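Local coordinates for purine-binding protein BAB2_0673 (Brucella melitensis biovar Abortus, PDB 3S99) that binds adenine and probably other purines such as guanine, and may deliver them to an ABC-type uptake system, at residues 135-147 against 290-304. Residues are numbered along the deposited sequence; the frame is centred on the assembly and turned at random.
Sequences GRYVQGVIAAKMS and FTNMPDDVKKLAEET
In backbone register Val-138 pairs with Ala-301 (CA to CA 6.0 Å), Ile-142 with Val-297 and Met-146 with Met-293 in the preceding loop, as helical segments 135-146 and 295-304 run nearly antiparallel (158°), axes 9.6 Å apart. Ile-142 occupies the middle: its CD1 lies 3.9 Å from CB of Ala-301 and touches the Phe-290 ring, while its CG2 branch, anti to the backbone N, meets Met-293 CE and Val-297 CG1. The same Ala-301 methyl sits 3.5 Å above the Phe-290 ring plane, over its centre. Val-141 CG1 packs 3.6 Å from Leu-300 CD2. A chi2 bend (-66°) brings the aliphatic part of Lys-145 across Leu-300, CE 3.7 Å from CD2. At one end Met-146 SD meets the Pro-294 ring at CD (3.6 Å); at the other, Thr-304 CG2 approaches the Tyr-137 ring edge in its plane. Thr-304 OG1 donates a hydrogen bond to Leu-300 O (2.6 Å), from the opposite carbonyl face to Thr-304 N. Ile-142 and Phe-290 reach Thr-249 in the mixed-sheet lobe, consistent with a two-lobed type I periplasmic-binding-protein fold. With no hydrogen bond between the segments, apolar van der Waals contact joins helix 135-146 to helix 295-304 and its lead-in loop.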
ATOM      1  N   GLY A 135       1.068   8.355   3.111  1.00 13.93           N
ATOM      2  CA  GLY A 135       0.057   8.082   4.125  1.00 12.88           C
ATOM      3  C   GLY A 135       0.671   7.604   5.415  1.00 13.20           C
ATOM      4  O   GLY A 135       0.188   7.923   6.489  1.00 14.14           O
ATOM      5  N   ARG A 136       1.741   6.831   5.328  1.00 12.34           N
ATOM      6  CA  ARG A 136       2.398   6.346   6.522  1.00 12.00           C
ATOM      7  C   ARG A 136       2.908   7.507   7.384  1.00 12.26           C
ATOM      8  O   ARG A 136       2.921   7.417   8.613  1.00 12.65           O
ATOM      9  CB  ARG A 136       3.582   5.474   6.148  1.00 11.82           C
ATOM     10  CG  ARG A 136       3.196   4.177   5.452  1.00 13.34           C
ATOM     11  CD  ARG A 136       2.650   3.190   6.432  1.00 13.58           C
ATOM     12  NE  ARG A 136       2.330   1.932   5.754  1.00 14.94           N
ATOM     13  CZ  ARG A 136       1.681   0.919   6.293  1.00 12.21           C
ATOM     14  NH1 ARG A 136       1.222   0.972   7.527  1.00 13.83           N
ATOM     15  NH2 ARG A 136       1.482  -0.170   5.562  1.00 14.89           N
ATOM     16  N   TYR A 137       3.355   8.580   6.743  1.00 11.54           N
ATOM     17  CA  TYR A 137       3.921   9.696   7.475  1.00 12.44           C
ATOM     18  C   TYR A 137       2.861  10.337   8.335  1.00 12.21           C
ATOM     19  O   TYR A 137       3.074  10.543   9.527  1.00 12.73           O
ATOM     20  CB  TYR A 137       4.557  10.705   6.529  1.00 12.54           C
ATOM     21  CG  TYR A 137       5.320  11.787   7.229  1.00 14.57           C
ATOM     22  CD1 TYR A 137       4.698  12.989   7.557  1.00 17.08           C
ATOM     23  CD2 TYR A 137       6.672  11.627   7.550  1.00 15.75           C
ATOM     24  CE1 TYR A 137       5.383  13.988   8.172  1.00 17.69           C
ATOM     25  CE2 TYR A 137       7.373  12.635   8.144  1.00 16.10           C
ATOM     26  CZ  TYR A 137       6.726  13.799   8.464  1.00 17.45           C
ATOM     27  OH  TYR A 137       7.401  14.794   9.083  1.00 20.08           O
ATOM     28  N   VAL A 138       1.704  10.609   7.741  1.00 11.48           N
ATOM     29  CA  VAL A 138       0.568  11.101   8.454  1.00 11.81           C
ATOM     30  C   VAL A 138       0.171  10.196   9.619  1.00 13.13           C
ATOM     31  O   VAL A 138      -0.082  10.665  10.717  1.00 12.54           O
ATOM     32  CB  VAL A 138      -0.669  11.243   7.533  1.00 12.25           C
ATOM     33  CG1 VAL A 138      -1.763  11.926   8.285  1.00 13.27           C
ATOM     34  CG2 VAL A 138      -0.325  12.000   6.255  1.00 11.58           C
ATOM     35  N   GLN A 139       0.141   8.871   9.387  1.00 13.77           N
ATOM     36  CA  GLN A 139      -0.194   7.967  10.472  1.00 13.68           C
ATOM     37  C   GLN A 139       0.832   8.031  11.597  1.00 14.84           C
ATOM     38  O   GLN A 139       0.491   7.836  12.761  1.00 16.07           O
ATOM     39  CB  GLN A 139      -0.385   6.512   9.935  1.00 13.64           C
ATOM     40  CG  GLN A 139      -1.536   6.450   8.948  1.00 12.27           C
ATOM     41  CD  GLN A 139      -1.952   5.080   8.436  1.00 13.50           C
ATOM     42  OE1 GLN A 139      -3.094   4.935   8.009  1.00 13.28           O
ATOM     43  NE2 GLN A 139      -1.039   4.094   8.424  1.00 11.26           N
ATOM     44  N   GLY A 140       2.097   8.248  11.262  1.00 14.24           N
ATOM     45  CA  GLY A 140       3.140   8.306  12.268  1.00 14.61           C
ATOM     46  C   GLY A 140       2.942   9.530  13.145  1.00 15.55           C
ATOM     47  O   GLY A 140       3.058   9.462  14.376  1.00 15.82           O
ATOM     48  N   VAL A 141       2.613  10.654  12.508  1.00 15.75           N
ATOM     49  CA  VAL A 141       2.307  11.883  13.242  1.00 16.12           C
ATOM     50  C   VAL A 141       1.170  11.603  14.233  1.00 17.29           C
ATOM     51  O   VAL A 141       1.257  11.947  15.412  1.00 17.89           O
ATOM     52  CB  VAL A 141       1.935  13.026  12.293  1.00 16.07           C
ATOM     53  CG1 VAL A 141       1.408  14.228  13.084  1.00 15.02           C
ATOM     54  CG2 VAL A 141       3.161  13.419  11.432  1.00 14.31           C
ATOM     55  N   ILE A 142       0.106  10.975  13.748  1.00 18.25           N
ATOM     56  CA  ILE A 142      -1.064  10.689  14.582  1.00 18.57           C
ATOM     57  C   ILE A 142      -0.668   9.752  15.710  1.00 19.03           C
ATOM     58  O   ILE A 142      -1.036   9.979  16.859  1.00 19.33           O
ATOM     59  CB  ILE A 142      -2.233  10.053  13.769  1.00 18.60           C
ATOM     60  CG1 ILE A 142      -2.792  11.059  12.724  1.00 20.17           C
ATOM     61  CG2 ILE A 142      -3.333   9.613  14.696  1.00 18.36           C
ATOM     62  CD1 ILE A 142      -3.534  10.396  11.527  1.00 16.59           C
ATOM     63  N   ALA A 143       0.081   8.704  15.376  1.00 18.09           N
ATOM     64  CA  ALA A 143       0.484   7.719  16.348  1.00 18.95           C
ATOM     65  C   ALA A 143       1.262   8.351  17.496  1.00 18.68           C
ATOM     66  O   ALA A 143       1.032   8.024  18.653  1.00 19.69           O
ATOM     67  CB  ALA A 143       1.302   6.609  15.700  1.00 18.21           C
ATOM     68  N   ALA A 144       2.180   9.248  17.171  1.00 17.87           N
ATOM     69  CA  ALA A 144       2.979   9.932  18.193  1.00 17.82           C
ATOM     70  C   ALA A 144       2.156  10.884  19.072  1.00 18.14           C
ATOM     71  O   ALA A 144       2.456  11.039  20.254  1.00 17.38           O
ATOM     72  CB  ALA A 144       4.133  10.643  17.571  1.00 16.73           C
ATOM     73  N   LYS A 145       1.121  11.514  18.511  1.00 18.61           N
ATOM     74  CA  LYS A 145       0.176  12.273  19.331  1.00 19.70           C
ATOM     75  C   LYS A 145      -0.712  11.396  20.179  1.00 20.76           C
ATOM     76  O   LYS A 145      -1.024  11.804  21.278  1.00 22.09           O
ATOM     77  CB  LYS A 145      -0.708  13.216  18.511  1.00 19.65           C
ATOM     78  CG  LYS A 145       0.050  14.320  17.807  1.00 20.31           C
ATOM     79  CD  LYS A 145       0.671  15.282  18.790  1.00 22.70           C
ATOM     80  CE  LYS A 145       1.197  16.552  18.122  1.00 24.24           C
ATOM     81  NZ  LYS A 145       2.022  17.378  19.078  1.00 23.79           N
ATOM     82  N   MET A 146      -1.107  10.203  19.700  1.00 20.47           N
ATOM     83  CA  MET A 146      -2.065   9.383  20.417  1.00 22.02           C
ATOM     84  C   MET A 146      -1.451   8.423  21.456  1.00 22.96           C
ATOM     85  O   MET A 146      -2.025   8.199  22.531  1.00 24.16           O
ATOM     86  CB  MET A 146      -2.918   8.578  19.435  1.00 21.46           C
ATOM     87  CG  MET A 146      -3.804   9.435  18.471  1.00 21.63           C
ATOM     88  SD  MET A 146      -5.028  10.479  19.292  1.00 22.97           S
ATOM     89  CE  MET A 146      -5.999   9.199  20.110  1.00 22.53           C
ATOM     90  N   SER A 147      -0.310   7.826  21.133  1.00 22.55           N
ATOM     91  CA  SER A 147       0.241   6.780  21.974  1.00 22.66           C
ATOM     92  C   SER A 147       0.826   7.415  23.239  1.00 23.99           C
ATOM     93  O   SER A 147       1.757   8.193  23.162  1.00 23.40           O
ATOM     94  CB  SER A 147       1.338   6.031  21.220  1.00 22.29           C
ATOM     95  OG  SER A 147       2.029   5.147  22.071  1.00 18.73           O
ATOM     96  N   PHE A 290     -10.452  11.118   9.551  1.00 21.47           N
ATOM     97  CA  PHE A 290      -9.741  11.112  10.812  1.00 21.60           C
ATOM     98  C   PHE A 290     -10.739  11.002  11.963  1.00 22.60           C
ATOM     99  O   PHE A 290     -11.495  11.929  12.229  1.00 23.15           O
ATOM    100  CB  PHE A 290      -8.903  12.394  10.921  1.00 21.25           C
ATOM    101  CG  PHE A 290      -7.934  12.579   9.784  1.00 21.08           C
ATOM    102  CD1 PHE A 290      -6.946  11.639   9.551  1.00 19.17           C
ATOM    103  CD2 PHE A 290      -8.020  13.682   8.933  1.00 20.48           C
ATOM    104  CE1 PHE A 290      -6.051  11.789   8.506  1.00 19.36           C
ATOM    105  CE2 PHE A 290      -7.120  13.853   7.907  1.00 19.30           C
ATOM    106  CZ  PHE A 290      -6.126  12.920   7.688  1.00 19.22           C
ATOM    107  N   THR A 291     -10.739   9.847  12.631  1.00 22.59           N
ATOM    108  CA  THR A 291     -11.755   9.524  13.603  1.00 23.10           C
ATOM    109  C   THR A 291     -11.126   9.141  14.931  1.00 23.54           C
ATOM    110  O   THR A 291      -9.948   8.801  15.000  1.00 23.07           O
ATOM    111  CB  THR A 291     -12.626   8.317  13.135  1.00 23.73           C
ATOM    112  OG1 THR A 291     -11.784   7.231  12.735  1.00 23.09           O
ATOM    113  CG2 THR A 291     -13.590   8.701  11.968  1.00 22.73           C
ATOM    114  N   ASN A 292     -11.916   9.208  15.992  1.00 24.48           N
ATOM    115  CA  ASN A 292     -11.501   8.640  17.272  1.00 24.99           C
ATOM    116  C   ASN A 292     -10.230   9.259  17.799  1.00 24.36           C
ATOM    117  O   ASN A 292      -9.373   8.552  18.330  1.00 24.58           O
ATOM    118  CB  ASN A 292     -11.335   7.120  17.145  1.00 24.21           C
ATOM    119  CG  ASN A 292     -12.628   6.443  16.807  1.00 26.62           C
ATOM    120  OD1 ASN A 292     -13.599   6.575  17.540  1.00 28.80           O
ATOM    121  ND2 ASN A 292     -12.664   5.723  15.687  1.00 25.37           N
ATOM    122  N   MET A 293     -10.120  10.579  17.668  1.00 24.41           N
ATOM    123  CA  MET A 293      -8.933  11.305  18.099  1.00 24.27           C
ATOM    124  C   MET A 293      -9.369  12.730  18.423  1.00 24.77           C
ATOM    125  O   MET A 293     -10.436  13.139  17.971  1.00 24.26           O
ATOM    126  CB  MET A 293      -7.874  11.283  16.984  1.00 22.93           C
ATOM    127  CG  MET A 293      -8.208  12.173  15.818  1.00 22.90           C
ATOM    128  SD  MET A 293      -7.052  12.212  14.443  1.00 19.28           S
ATOM    129  CE  MET A 293      -7.293  10.514  13.849  1.00 20.81           C
ATOM    130  N   PRO A 294      -8.585  13.468  19.237  1.00 25.45           N
ATOM    131  CA  PRO A 294      -8.962  14.851  19.536  1.00 26.59           C
ATOM    132  C   PRO A 294      -8.937  15.770  18.308  1.00 26.67           C
ATOM    133  O   PRO A 294      -8.225  15.498  17.340  1.00 26.24           O
ATOM    134  CB  PRO A 294      -7.930  15.289  20.591  1.00 26.98           C
ATOM    135  CG  PRO A 294      -7.429  14.022  21.197  1.00 26.74           C
ATOM    136  CD  PRO A 294      -7.464  13.013  20.087  1.00 25.64           C
ATOM    137  N   ASP A 295      -9.721  16.840  18.351  1.00 27.27           N
ATOM    138  CA  ASP A 295      -9.804  17.767  17.233  1.00 27.75           C
ATOM    139  C   ASP A 295      -8.458  18.357  16.782  1.00 26.58           C
ATOM    140  O   ASP A 295      -8.286  18.660  15.592  1.00 25.62           O
ATOM    141  CB  ASP A 295     -10.770  18.919  17.542  1.00 29.47           C
ATOM    142  CG  ASP A 295     -12.232  18.499  17.464  1.00 32.38           C
ATOM    143  OD1 ASP A 295     -12.517  17.333  17.099  1.00 35.38           O
ATOM    144  OD2 ASP A 295     -13.093  19.345  17.759  1.00 36.47           O
ATOM    145  N   ASP A 296      -7.525  18.549  17.715  1.00 25.59           N
ATOM    146  CA  ASP A 296      -6.242  19.141  17.340  1.00 24.61           C
ATOM    147  C   ASP A 296      -5.389  18.141  16.601  1.00 22.57           C
ATOM    148  O   ASP A 296      -4.569  18.532  15.784  1.00 21.92           O
ATOM    149  CB  ASP A 296      -5.467  19.726  18.533  1.00 24.57           C
ATOM    150  CG  ASP A 296      -4.974  18.666  19.487  1.00 23.25           C
ATOM    151  OD1 ASP A 296      -3.797  18.237  19.379  1.00 22.93           O
ATOM    152  OD2 ASP A 296      -5.781  18.233  20.334  1.00 26.00           O
ATOM    153  N   VAL A 297      -5.574  16.855  16.898  1.00 22.35           N
ATOM    154  CA  VAL A 297      -4.841  15.798  16.197  1.00 20.91           C
ATOM    155  C   VAL A 297      -5.381  15.644  14.769  1.00 20.72           C
ATOM    156  O   VAL A 297      -4.601  15.500  13.818  1.00 19.57           O
ATOM    157  CB  VAL A 297      -4.860  14.480  16.950  1.00 21.02           C
ATOM    158  CG1 VAL A 297      -4.018  13.429  16.205  1.00 18.30           C
ATOM    159  CG2 VAL A 297      -4.305  14.683  18.348  1.00 19.56           C
ATOM    160  N   LYS A 298      -6.708  15.723  14.613  1.00 21.26           N
ATOM    161  CA  LYS A 298      -7.332  15.776  13.280  1.00 21.40           C
ATOM    162  C   LYS A 298      -6.863  17.009  12.475  1.00 21.19           C
ATOM    163  O   LYS A 298      -6.529  16.905  11.299  1.00 22.34           O
ATOM    164  CB  LYS A 298      -8.868  15.759  13.440  1.00 22.86           C
ATOM    165  CG  LYS A 298      -9.666  16.074  12.200  1.00 24.87           C
ATOM    166  CD  LYS A 298     -11.175  15.844  12.422  1.00 30.74           C
ATOM    167  CE  LYS A 298     -12.002  16.804  11.569  1.00 34.17           C
ATOM    168  NZ  LYS A 298     -13.355  16.274  11.216  1.00 36.54           N
ATOM    169  N   LYS A 299      -6.800  18.177  13.099  1.00 21.45           N
ATOM    170  CA  LYS A 299      -6.331  19.375  12.418  1.00 21.93           C
ATOM    171  C   LYS A 299      -4.896  19.199  11.918  1.00 21.16           C
ATOM    172  O   LYS A 299      -4.570  19.583  10.807  1.00 22.09           O
ATOM    173  CB  LYS A 299      -6.435  20.591  13.347  1.00 23.88           C
ATOM    174  CG  LYS A 299      -5.887  21.868  12.733  1.00 26.18           C
ATOM    175  CD  LYS A 299      -6.177  23.110  13.560  1.00 29.14           C
ATOM    176  CE  LYS A 299      -5.093  24.158  13.287  1.00 29.26           C
ATOM    177  NZ  LYS A 299      -5.392  25.460  13.877  1.00 34.91           N
ATOM    178  N   LEU A 300      -4.051  18.574  12.731  1.00 19.62           N
ATOM    179  CA  LEU A 300      -2.658  18.354  12.364  1.00 18.22           C
ATOM    180  C   LEU A 300      -2.528  17.301  11.279  1.00 17.38           C
ATOM    181  O   LEU A 300      -1.731  17.457  10.352  1.00 16.67           O
ATOM    182  CB  LEU A 300      -1.823  17.999  13.607  1.00 17.50           C
ATOM    183  CG  LEU A 300      -0.352  17.654  13.322  1.00 17.29           C
ATOM    184  CD1 LEU A 300       0.328  18.845  12.618  1.00 17.37           C
ATOM    185  CD2 LEU A 300       0.355  17.264  14.615  1.00 16.53           C
ATOM    186  N   ALA A 301      -3.328  16.242  11.364  1.00 17.44           N
ATOM    187  CA  ALA A 301      -3.358  15.237  10.297  1.00 16.80           C
ATOM    188  C   ALA A 301      -3.756  15.875   8.976  1.00 17.75           C
ATOM    189  O   ALA A 301      -3.128  15.620   7.948  1.00 17.65           O
ATOM    190  CB  ALA A 301      -4.318  14.096  10.653  1.00 15.88           C
ATOM    191  N   GLU A 302      -4.817  16.681   8.996  1.00 19.51           N
ATOM    192  CA  GLU A 302      -5.243  17.441   7.796  1.00 20.82           C
ATOM    193  C   GLU A 302      -4.147  18.314   7.221  1.00 21.03           C
ATOM    194  O   GLU A 302      -3.910  18.312   6.010  1.00 21.26           O
ATOM    195  CB  GLU A 302      -6.434  18.335   8.108  1.00 21.75           C
ATOM    196  CG  GLU A 302      -7.731  17.565   8.293  1.00 23.97           C
ATOM    197  CD  GLU A 302      -8.845  18.359   8.995  1.00 27.59           C
ATOM    198  OE1 GLU A 302      -8.630  19.510   9.465  1.00 29.19           O
ATOM    199  OE2 GLU A 302      -9.958  17.808   9.073  1.00 29.64           O
ATOM    200  N   GLU A 303      -3.494  19.067   8.098  1.00 22.19           N
ATOM    201  CA  GLU A 303      -2.402  19.942   7.706  1.00 22.74           C
ATOM    202  C   GLU A 303      -1.241  19.157   7.118  1.00 21.77           C
ATOM    203  O   GLU A 303      -0.635  19.575   6.154  1.00 21.61           O
ATOM    204  CB  GLU A 303      -1.914  20.763   8.895  1.00 23.67           C
ATOM    205  CG  GLU A 303      -2.870  21.893   9.260  1.00 26.36           C
ATOM    206  CD  GLU A 303      -2.555  22.573  10.579  1.00 29.73           C
ATOM    207  OE1 GLU A 303      -1.709  22.091  11.380  1.00 30.39           O
ATOM    208  OE2 GLU A 303      -3.200  23.600  10.834  1.00 34.13           O
ATOM    209  N   THR A 304      -0.944  18.008   7.685  1.00 21.43           N
ATOM    210  CA  THR A 304       0.178  17.212   7.189  1.00 21.09           C
ATOM    211  C   THR A 304      -0.100  16.643   5.800  1.00 20.40           C
ATOM    212  O   THR A 304       0.760  16.702   4.917  1.00 18.72           O
ATOM    213  CB  THR A 304       0.464  16.107   8.169  1.00 21.01           C
ATOM    214  OG1 THR A 304       0.582  16.725   9.455  1.00 21.27           O
ATOM    215  CG2 THR A 304       1.743  15.356   7.787  1.00 20.46           C
TER